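Local atomic coordinates of Stk_08120 (Sulfolobus tokodaii str. 7, PDB entry 2EJX), a protein that probably carries fatty acids, as a member of a thermoacidophile-specific family in the Bet v 1-like clan. Residues A[43-51]-A[61-69]. Residues are numbered along the deposited sequence; the frame is centred on the assembly and turned at random.
Sequences CIEPEIFEA and KVKGRVYKG
Glu47 and Lys68 form the closer of two salt bridges in this antiparallel hairpin pairing, with NZ of Lys68 2.9 Å from OE2 of Glu47 and approaching from above the carboxylate plane. One water joins the same ammonium to Pro46 O; a second links Glu47 OE1, Arg65 NE and Val66 O, tying the turn at Glu45–Ile48 to the neighbouring strand. Arg65 NH2 and Glu45 OE2, 3.2 Å apart, make a salt bridge whose hydrogen bond is weak, bent to 123°; the two planes stand 59° apart. Arg65 bends at chi2 and chi3, which lays its guanidinium against Ile48, whose CG1 sits 3.8 Å above the centre of one face.

Glu47 O, just before strand 48-55 begins, accepts from Val66 N, while Phe49 with Gly64 and Ala51 with Val62 are hydrogen-bonded pairs. On the face shared with Ile48 and Arg65, Glu50 CG touches Lys63 CB at 3.7 Å; the Lys63 ammonium pairs instead with Asp78.

On the other face Phe49 holds CG between its backbone N and carbonyl carbon (chi1 76°), which turns the ring over the Lys63–Gly64 peptide. Phe49 CE2 comes 3.5 Å from Gly64 CA. Ala51 CB meets Val62 CG1 beside it, and Pro27 and Ile31 of helix 27-34 also pack on Phe49. The chemistry thus changes along the strands: salt bridges and waters hold the turn end, with Arg65 and Lys68 leaving on opposite faces, whereas further along backbone bonds, Ala51, Val62 and a ring laid over a peptide join the sheet to the helical side of this Bet v 1-like fold.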
loop_
_atom_site.group_PDB
_atom_site.type_symbol
_atom_site.label_atom_id
_atom_site.label_comp_id
_atom_site.label_asym_id
_atom_site.label_seq_id
_atom_site.Cartn_x
_atom_site.Cartn_y
_atom_site.Cartn_z
ATOM N N CYS A 43 0.256 9.400 -10.751
ATOM C CA CYS A 43 1.608 9.279 -10.183
ATOM C C CYS A 43 2.695 9.953 -11.021
ATOM O O CYS A 43 3.754 9.379 -11.325
ATOM C CB CYS A 43 1.956 7.817 -9.956
ATOM S SG CYS A 43 1.026 7.179 -8.616
ATOM N N ILE A 44 2.340 11.156 -11.429
ATOM C CA ILE A 44 3.201 12.232 -11.897
ATOM C C ILE A 44 4.670 12.209 -11.395
ATOM O O ILE A 44 5.515 11.507 -11.968
ATOM C CB ILE A 44 2.495 13.533 -11.470
ATOM C CG1 ILE A 44 1.948 13.373 -10.029
ATOM C CG2 ILE A 44 1.282 13.778 -12.395
ATOM C CD1 ILE A 44 1.672 14.703 -9.277
ATOM N N GLU A 45 4.952 12.999 -10.348
ATOM C CA GLU A 45 6.226 13.025 -9.634
ATOM C C GLU A 45 6.304 11.725 -8.816
ATOM O O GLU A 45 5.269 11.266 -8.309
ATOM C CB GLU A 45 6.202 14.243 -8.715
ATOM C CG GLU A 45 7.515 14.972 -8.449
ATOM C CD GLU A 45 7.338 16.064 -7.377
ATOM O OE1 GLU A 45 6.701 17.107 -7.672
ATOM O OE2 GLU A 45 7.817 15.860 -6.227
ATOM N N PRO A 46 7.523 11.132 -8.669
ATOM C CA PRO A 46 7.666 9.719 -8.203
ATOM C C PRO A 46 7.291 9.483 -6.739
ATOM O O PRO A 46 7.090 8.325 -6.312
ATOM C CB PRO A 46 9.158 9.421 -8.419
ATOM C CG PRO A 46 9.825 10.792 -8.282
ATOM C CD PRO A 46 8.837 11.772 -8.897
ATOM N N GLU A 47 7.207 10.559 -5.969
ATOM C CA GLU A 47 6.880 10.422 -4.569
ATOM C C GLU A 47 5.509 10.987 -4.197
ATOM O O GLU A 47 5.219 11.072 -3.024
ATOM C CB GLU A 47 7.977 11.021 -3.696
ATOM C CG GLU A 47 9.347 10.398 -3.968
ATOM C CD GLU A 47 10.272 10.476 -2.780
ATOM O OE1 GLU A 47 10.734 11.594 -2.463
ATOM O OE2 GLU A 47 10.550 9.421 -2.164
ATOM N N ILE A 48 4.703 11.389 -5.184
ATOM C CA ILE A 48 3.371 11.950 -4.918
ATOM C C ILE A 48 2.291 11.204 -5.662
ATOM O O ILE A 48 2.497 10.773 -6.790
ATOM C CB ILE A 48 3.271 13.466 -5.299
ATOM C CG1 ILE A 48 4.484 14.233 -4.811
ATOM C CG2 ILE A 48 2.007 14.083 -4.714
ATOM C CD1 ILE A 48 4.619 15.594 -5.463
ATOM N N PHE A 49 1.115 11.069 -5.047
ATOM C CA PHE A 49 0.028 10.432 -5.720
ATOM C C PHE A 49 -1.307 11.063 -5.364
ATOM O O PHE A 49 -1.459 11.659 -4.300
ATOM C CB PHE A 49 -0.003 8.938 -5.344
ATOM C CG PHE A 49 -0.534 8.685 -3.980
ATOM C CD1 PHE A 49 -1.897 8.405 -3.806
ATOM C CD2 PHE A 49 0.308 8.732 -2.877
ATOM C CE1 PHE A 49 -2.412 8.170 -2.564
ATOM C CE2 PHE A 49 -0.195 8.508 -1.609
ATOM C CZ PHE A 49 -1.562 8.231 -1.452
ATOM N N GLU A 50 -2.246 10.910 -6.279
ATOM C CA GLU A 50 -3.661 11.150 -6.017
ATOM C C GLU A 50 -4.418 9.940 -6.527
ATOM O O GLU A 50 -4.168 9.438 -7.645
ATOM C CB GLU A 50 -4.137 12.402 -6.776
ATOM C CG GLU A 50 -3.300 13.622 -6.505
ATOM C CD GLU A 50 -3.373 14.673 -7.610
ATOM O OE1 GLU A 50 -4.440 14.805 -8.253
ATOM O OE2 GLU A 50 -2.338 15.354 -7.841
ATOM N N ALA A 51 -5.382 9.482 -5.738
ATOM C CA ALA A 51 -6.178 8.360 -6.151
ATOM C C ALA A 51 -7.646 8.533 -5.740
ATOM O O ALA A 51 -7.963 9.325 -4.857
ATOM C CB ALA A 51 -5.607 7.062 -5.545
ATOM N N LYS A 61 -11.574 10.347 -2.301
ATOM C CA LYS A 61 -10.403 10.879 -3.009
ATOM C C LYS A 61 -9.264 10.915 -2.030
ATOM O O LYS A 61 -9.368 11.566 -0.976
ATOM C CB LYS A 61 -10.661 12.305 -3.483
ATOM C CG LYS A 61 -11.393 12.397 -4.762
ATOM C CD LYS A 61 -11.819 13.847 -5.044
ATOM C CE LYS A 61 -10.874 14.559 -5.998
ATOM N NZ LYS A 61 -9.713 15.162 -5.296
ATOM N N VAL A 62 -8.172 10.234 -2.346
ATOM C CA VAL A 62 -7.024 10.228 -1.466
ATOM C C VAL A 62 -5.801 10.764 -2.256
ATOM O O VAL A 62 -5.697 10.570 -3.484
ATOM C CB VAL A 62 -6.800 8.827 -0.789
ATOM C CG1 VAL A 62 -6.617 7.753 -1.824
ATOM C CG2 VAL A 62 -5.641 8.824 0.183
ATOM N N LYS A 63 -4.948 11.502 -1.563
ATOM C CA LYS A 63 -3.657 11.921 -2.141
ATOM C C LYS A 63 -2.615 11.920 -1.027
ATOM O O LYS A 63 -2.934 11.860 0.156
ATOM C CB LYS A 63 -3.764 13.312 -2.809
ATOM C CG LYS A 63 -3.882 14.436 -1.800
ATOM C CD LYS A 63 -4.290 15.707 -2.519
ATOM C CE LYS A 63 -4.099 16.948 -1.621
ATOM N NZ LYS A 63 -5.310 17.157 -0.840
ATOM N N GLY A 64 -1.344 11.922 -1.373
ATOM C CA GLY A 64 -0.343 11.796 -0.348
ATOM C C GLY A 64 1.087 11.753 -0.902
ATOM O O GLY A 64 1.293 11.984 -2.085
ATOM N N ARG A 65 2.024 11.434 -0.024
ATOM C CA ARG A 65 3.472 11.514 -0.299
ATOM C C ARG A 65 4.192 10.345 0.336
ATOM O O ARG A 65 3.854 9.921 1.420
ATOM C CB ARG A 65 4.056 12.837 0.249
ATOM C CG ARG A 65 5.575 13.068 -0.039
ATOM C CD ARG A 65 5.893 14.547 -0.337
ATOM N NE ARG A 65 6.984 14.598 -1.317
ATOM C CZ ARG A 65 7.155 15.549 -2.231
ATOM N NH1 ARG A 65 6.310 16.570 -2.315
ATOM N NH2 ARG A 65 8.184 15.473 -3.072
ATOM N N VAL A 66 5.211 9.840 -0.359
ATOM C CA VAL A 66 6.012 8.712 0.091
ATOM C C VAL A 66 7.363 9.213 0.598
ATOM O O VAL A 66 8.012 10.077 -0.040
ATOM C CB VAL A 66 6.260 7.736 -1.074
ATOM C CG1 VAL A 66 7.173 6.590 -0.623
ATOM C CG2 VAL A 66 4.950 7.222 -1.642
ATOM N N TYR A 67 7.758 8.717 1.764
ATOM C CA TYR A 67 9.038 9.013 2.337
ATOM C C TYR A 67 9.754 7.687 2.517
ATOM O O TYR A 67 9.190 6.723 3.057
ATOM C CB TYR A 67 8.885 9.719 3.675
ATOM C CG TYR A 67 8.100 11.013 3.563
ATOM C CD1 TYR A 67 8.763 12.226 3.304
ATOM C CD2 TYR A 67 6.698 11.026 3.668
ATOM C CE1 TYR A 67 8.063 13.427 3.185
ATOM C CE2 TYR A 67 5.978 12.235 3.560
ATOM C CZ TYR A 67 6.681 13.432 3.322
ATOM O OH TYR A 67 6.013 14.633 3.183
ATOM N N LYS A 68 10.979 7.643 2.005
ATOM C CA LYS A 68 11.849 6.485 2.122
ATOM C C LYS A 68 12.846 6.645 3.267
ATOM O O LYS A 68 13.434 7.722 3.462
ATOM C CB LYS A 68 12.549 6.232 0.767
ATOM C CG LYS A 68 11.585 6.110 -0.415
ATOM C CD LYS A 68 12.304 5.649 -1.676
ATOM C CE LYS A 68 11.434 5.685 -2.950
ATOM N NZ LYS A 68 11.199 6.977 -3.657
ATOM N N GLY A 69 13.033 5.583 4.041
ATOM C CA GLY A 69 13.980 5.581 5.132
ATOM C C GLY A 69 14.815 4.327 5.126
ATOM O O GLY A 69 14.709 3.500 4.228
HETATM O O HOH W 1 8.426 6.750 -4.399
HETATM O O HOH W 2 9.086 12.590 -0.096
#